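Local atomic coordinates of putative oxidoreductase yhhX (PDB entry 3F4L), a protein that probably acts as an NADP-dependent oxidoreductase of the Gfo/Idh/MocA family, possibly with scyllo-inositol as substrate. Residues V31-R36 / D58-D63; R84-G89 / K115-T120. All blocks are in the same frame, centred on the assembly; numbering follows the deposited sequence.

Contact 1: V31-R36 / D58-D63; sequences VAHIFR and DEVLND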
# COMPACT_ATOMS: atom_id res chain seq x y z
N VAL A 31 42.64 -6.75 -8.40
CA VAL A 31 42.60 -5.37 -7.92
C VAL A 31 44.02 -4.83 -7.91
O VAL A 31 44.81 -5.15 -7.02
CB VAL A 31 41.99 -5.29 -6.49
CG1 VAL A 31 41.96 -3.83 -6.00
CG2 VAL A 31 40.57 -5.86 -6.51
N ALA A 32 44.33 -4.00 -8.89
CA ALA A 32 45.68 -3.45 -9.03
C ALA A 32 45.97 -2.26 -8.13
O ALA A 32 47.07 -2.14 -7.61
CB ALA A 32 45.94 -3.08 -10.48
N HIS A 33 44.98 -1.39 -7.96
CA HIS A 33 45.17 -0.20 -7.14
C HIS A 33 43.92 0.16 -6.37
O HIS A 33 42.80 -0.13 -6.78
CB HIS A 33 45.47 1.03 -8.00
CG HIS A 33 46.57 0.83 -9.00
ND1 HIS A 33 47.90 0.95 -8.67
CD2 HIS A 33 46.52 0.56 -10.32
CE1 HIS A 33 48.63 0.75 -9.75
NE2 HIS A 33 47.82 0.51 -10.77
N ILE A 34 44.14 0.84 -5.25
CA ILE A 34 43.05 1.36 -4.45
C ILE A 34 43.53 2.73 -4.01
O ILE A 34 44.49 2.85 -3.25
CB ILE A 34 42.72 0.49 -3.24
CG1 ILE A 34 41.99 -0.78 -3.70
CG2 ILE A 34 41.82 1.28 -2.27
CD1 ILE A 34 41.46 -1.64 -2.56
N PHE A 35 42.88 3.75 -4.55
CA PHE A 35 43.18 5.13 -4.22
C PHE A 35 42.37 5.55 -3.01
O PHE A 35 41.25 5.09 -2.82
CB PHE A 35 42.82 6.04 -5.40
CG PHE A 35 42.73 7.51 -5.03
CD1 PHE A 35 43.86 8.31 -5.03
CD2 PHE A 35 41.51 8.07 -4.67
CE1 PHE A 35 43.78 9.66 -4.66
CE2 PHE A 35 41.41 9.41 -4.30
CZ PHE A 35 42.55 10.21 -4.30
N ARG A 36 42.95 6.42 -2.20
CA ARG A 36 42.29 6.98 -1.03
C ARG A 36 43.04 8.25 -0.66
O ARG A 36 44.26 8.30 -0.77
CB ARG A 36 42.26 6.00 0.16
CG ARG A 36 43.34 4.94 0.18
CD ARG A 36 44.41 5.22 1.20
NE ARG A 36 45.61 5.80 0.61
CZ ARG A 36 46.85 5.39 0.87
NH1 ARG A 36 47.06 4.38 1.70
NH2 ARG A 36 47.88 5.98 0.29
N ASP A 58 46.69 9.77 -10.32
CA ASP A 58 47.30 9.59 -11.63
C ASP A 58 47.98 8.23 -11.77
O ASP A 58 47.97 7.64 -12.85
CB ASP A 58 48.28 10.72 -11.93
CG ASP A 58 47.57 12.02 -12.25
OD1 ASP A 58 46.64 12.00 -13.08
OD2 ASP A 58 47.94 13.07 -11.68
N GLU A 59 48.57 7.74 -10.68
CA GLU A 59 49.24 6.44 -10.68
C GLU A 59 48.27 5.32 -11.02
O GLU A 59 48.67 4.21 -11.39
CB GLU A 59 49.86 6.16 -9.31
CG GLU A 59 51.26 6.71 -9.13
CD GLU A 59 51.75 6.59 -7.70
OE1 GLU A 59 51.46 5.55 -7.07
OE2 GLU A 59 52.42 7.53 -7.22
N VAL A 60 46.98 5.60 -10.89
CA VAL A 60 45.95 4.61 -11.21
C VAL A 60 45.42 4.83 -12.62
O VAL A 60 45.41 3.91 -13.44
CB VAL A 60 44.76 4.69 -10.21
CG1 VAL A 60 43.74 3.64 -10.57
CG2 VAL A 60 45.25 4.49 -8.78
N LEU A 61 44.98 6.05 -12.91
CA LEU A 61 44.43 6.37 -14.22
C LEU A 61 45.44 6.23 -15.35
O LEU A 61 45.06 6.09 -16.51
CB LEU A 61 43.83 7.78 -14.21
CG LEU A 61 42.68 7.97 -13.22
CD1 LEU A 61 42.08 9.36 -13.38
CD2 LEU A 61 41.63 6.89 -13.44
N ASN A 62 46.73 6.27 -15.02
CA ASN A 62 47.76 6.13 -16.04
C ASN A 62 48.19 4.69 -16.25
O ASN A 62 48.96 4.39 -17.16
CB ASN A 62 48.99 6.98 -15.70
CG ASN A 62 48.73 8.46 -15.83
OD1 ASN A 62 47.87 8.88 -16.60
ND2 ASN A 62 49.48 9.26 -15.08
N ASP A 63 47.70 3.78 -15.40
CA ASP A 63 48.05 2.37 -15.52
C ASP A 63 47.38 1.77 -16.76
O ASP A 63 46.15 1.71 -16.84
CB ASP A 63 47.61 1.58 -14.28
CG ASP A 63 48.15 0.16 -14.27
OD1 ASP A 63 48.33 -0.42 -15.37
OD2 ASP A 63 48.40 -0.38 -13.17
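H33 reaches from strand 29-35 of the Rossmann-type sheet to V60 and D63 of the short helix 58-61 and the turn after it, which lie against one face of that parallel sheet. The imidazole meets the carboxylate edge-on: NE2 of H33 donates to OD2 of D63 at 2.6 Å, with a nearly straight N-H...O angle of 164°. The acceptor lies close to the ring plane and offers its anti lone pair, while ring and carboxylate planes stand 71° apart. D63 reaches this position with CG anti to its backbone N (chi1 -171°), and its other oxygen, OD1, accepts from the backbone N of D65, so both carboxylate oxygens are engaged. Over one face of the imidazole of H33, O of E59 sits 3.7 Å above the plane, toward the rim, beside CA of V60. The ring of H52, from the neighbouring strand 52-54, also meets H33, at a steep interplanar angle. A leucine in place of H33 would probably leave OD2 of D63 without this donor and the carboxylate less firmly fixed in rotation. Nearer the backbone, at CB of H33, the contact is apolar, the side chains of H33 and V60 lying alongside and pointing opposite ways. CG2 of V60 lies 3.6 Å from CB of H33 and, more loosely, 4.4 Å from CB of F35.

Contact 2: R84-G89 / K115-T120; sequences RALEAG and KGLTVT
L86, near the C-terminal end of helix 78-87, extends its two methyls to different partners on 115-120. CD2 of L86 lies 3.9 Å from CD1 of L117, the two leucines overlapping side by side with their ends reversed, whereas CD1 of L86 approaches CB of V119 at 4.1 Å, with those side chains crossing at about a right angle. CG of L86 lies anti to the carbonyl carbon (chi1 -70°), which carries the branch toward 115-120. CD of K115 lies 3.0 Å from O of L86, a tight carbon-oxygen approach and no hydrogen bond. At E87 it is the backbone that is met, CA of E87 lying 3.7 Å from CE of K115; the two charged ends remain apart, with NZ of K115 6.4 Å from OE2 of E87. This packing belongs to the Rossmann fold, where helices 78-87 and 102-115 lie beside each other on the sheet and lead into strand 91-94 and the outermost strand 119-121. Both helices finish in a Schellman motif, with G89 and G116 taking the positive phi. G89 ends the segment by receiving L117: CD1 of L117 lies 3.4 Å from C of G89, and CD2 of L117 stands 3.5 Å from O of G89.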
# COMPACT_ATOMS: atom_id res chain seq x y z
N ARG A 84 36.79 11.89 -15.02
CA ARG A 84 38.24 11.81 -15.14
C ARG A 84 38.66 10.41 -15.57
O ARG A 84 39.54 10.26 -16.41
CB ARG A 84 38.90 12.18 -13.81
CG ARG A 84 38.88 13.67 -13.52
CD ARG A 84 39.64 14.00 -12.26
NE ARG A 84 41.04 13.60 -12.33
CZ ARG A 84 41.91 13.79 -11.34
NH1 ARG A 84 41.51 14.37 -10.21
NH2 ARG A 84 43.18 13.42 -11.48
N ALA A 85 38.01 9.39 -15.02
CA ALA A 85 38.33 8.01 -15.39
C ALA A 85 38.00 7.78 -16.86
O ALA A 85 38.79 7.19 -17.59
CB ALA A 85 37.56 7.03 -14.51
N LEU A 86 36.84 8.24 -17.31
CA LEU A 86 36.48 8.04 -18.72
C LEU A 86 37.47 8.74 -19.66
O LEU A 86 37.81 8.21 -20.72
CB LEU A 86 35.07 8.54 -18.99
CG LEU A 86 33.95 7.71 -18.37
CD1 LEU A 86 32.61 8.41 -18.57
CD2 LEU A 86 33.94 6.32 -18.98
N GLU A 87 37.93 9.93 -19.27
CA GLU A 87 38.87 10.67 -20.11
C GLU A 87 40.22 9.97 -20.15
O GLU A 87 40.99 10.15 -21.10
CB GLU A 87 39.02 12.11 -19.59
CG GLU A 87 37.69 12.86 -19.55
CD GLU A 87 37.77 14.24 -18.94
OE1 GLU A 87 38.52 14.43 -17.95
OE2 GLU A 87 37.07 15.15 -19.44
N ALA A 88 40.49 9.14 -19.14
CA ALA A 88 41.74 8.39 -19.09
C ALA A 88 41.59 7.08 -19.85
O ALA A 88 42.50 6.25 -19.88
CB ALA A 88 42.15 8.13 -17.65
N GLY A 89 40.41 6.90 -20.44
CA GLY A 89 40.13 5.71 -21.22
C GLY A 89 39.70 4.48 -20.44
O GLY A 89 39.79 3.37 -20.94
N LYS A 115 33.80 7.39 -26.51
CA LYS A 115 35.06 6.70 -26.32
C LYS A 115 34.92 5.19 -26.44
O LYS A 115 35.90 4.46 -26.41
CB LYS A 115 35.66 7.04 -24.96
CG LYS A 115 36.37 8.37 -24.93
CD LYS A 115 36.87 8.70 -23.53
CE LYS A 115 37.93 9.78 -23.59
NZ LYS A 115 37.45 10.99 -24.31
N GLY A 116 33.69 4.72 -26.58
CA GLY A 116 33.47 3.29 -26.68
C GLY A 116 33.66 2.63 -25.33
O GLY A 116 33.98 1.45 -25.23
N LEU A 117 33.47 3.41 -24.27
CA LEU A 117 33.61 2.89 -22.92
C LEU A 117 32.27 2.69 -22.24
O LEU A 117 31.24 3.17 -22.72
CB LEU A 117 34.45 3.85 -22.07
CG LEU A 117 35.91 4.01 -22.50
CD1 LEU A 117 36.55 5.12 -21.69
CD2 LEU A 117 36.65 2.69 -22.31
N THR A 118 32.29 1.97 -21.13
CA THR A 118 31.10 1.70 -20.35
C THR A 118 31.11 2.44 -19.01
O THR A 118 32.07 2.35 -18.26
CB THR A 118 30.97 0.20 -20.02
OG1 THR A 118 30.81 -0.55 -21.23
CG2 THR A 118 29.77 -0.05 -19.10
N VAL A 119 30.05 3.19 -18.73
CA VAL A 119 29.92 3.86 -17.44
C VAL A 119 28.56 3.42 -16.92
O VAL A 119 27.56 3.52 -17.62
CB VAL A 119 29.99 5.40 -17.55
CG1 VAL A 119 28.76 5.95 -18.28
CG2 VAL A 119 30.09 6.00 -16.17
N THR A 120 28.51 2.91 -15.70
CA THR A 120 27.26 2.40 -15.15
C THR A 120 27.21 2.46 -13.63
O THR A 120 28.24 2.49 -12.97
CB THR A 120 27.06 0.92 -15.57
OG1 THR A 120 25.86 0.40 -15.00
CG2 THR A 120 28.23 0.06 -15.08

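The two contacts follow one another in the sequence, without overlap, yet their centres are only 15 Å apart and both involve the same six-stranded parallel sheet, at strand 29-35 and at edge strand 119-121. Helix 58-61 touches helix 78-87 and the turn that follows it: CD2 of L61 is 4.0 Å from CA of A85, and O of L61 is 3.7 Å from CB of A88. A polar tie follows at D63, whose O accepts from NZ of K90, the residue following G89. The link to nucleotide binding is indirect: V60 touches A6 on strand 3-8, which leads to the glycine-rich turn that in this fold usually meets the dinucleotide, and probably does so here.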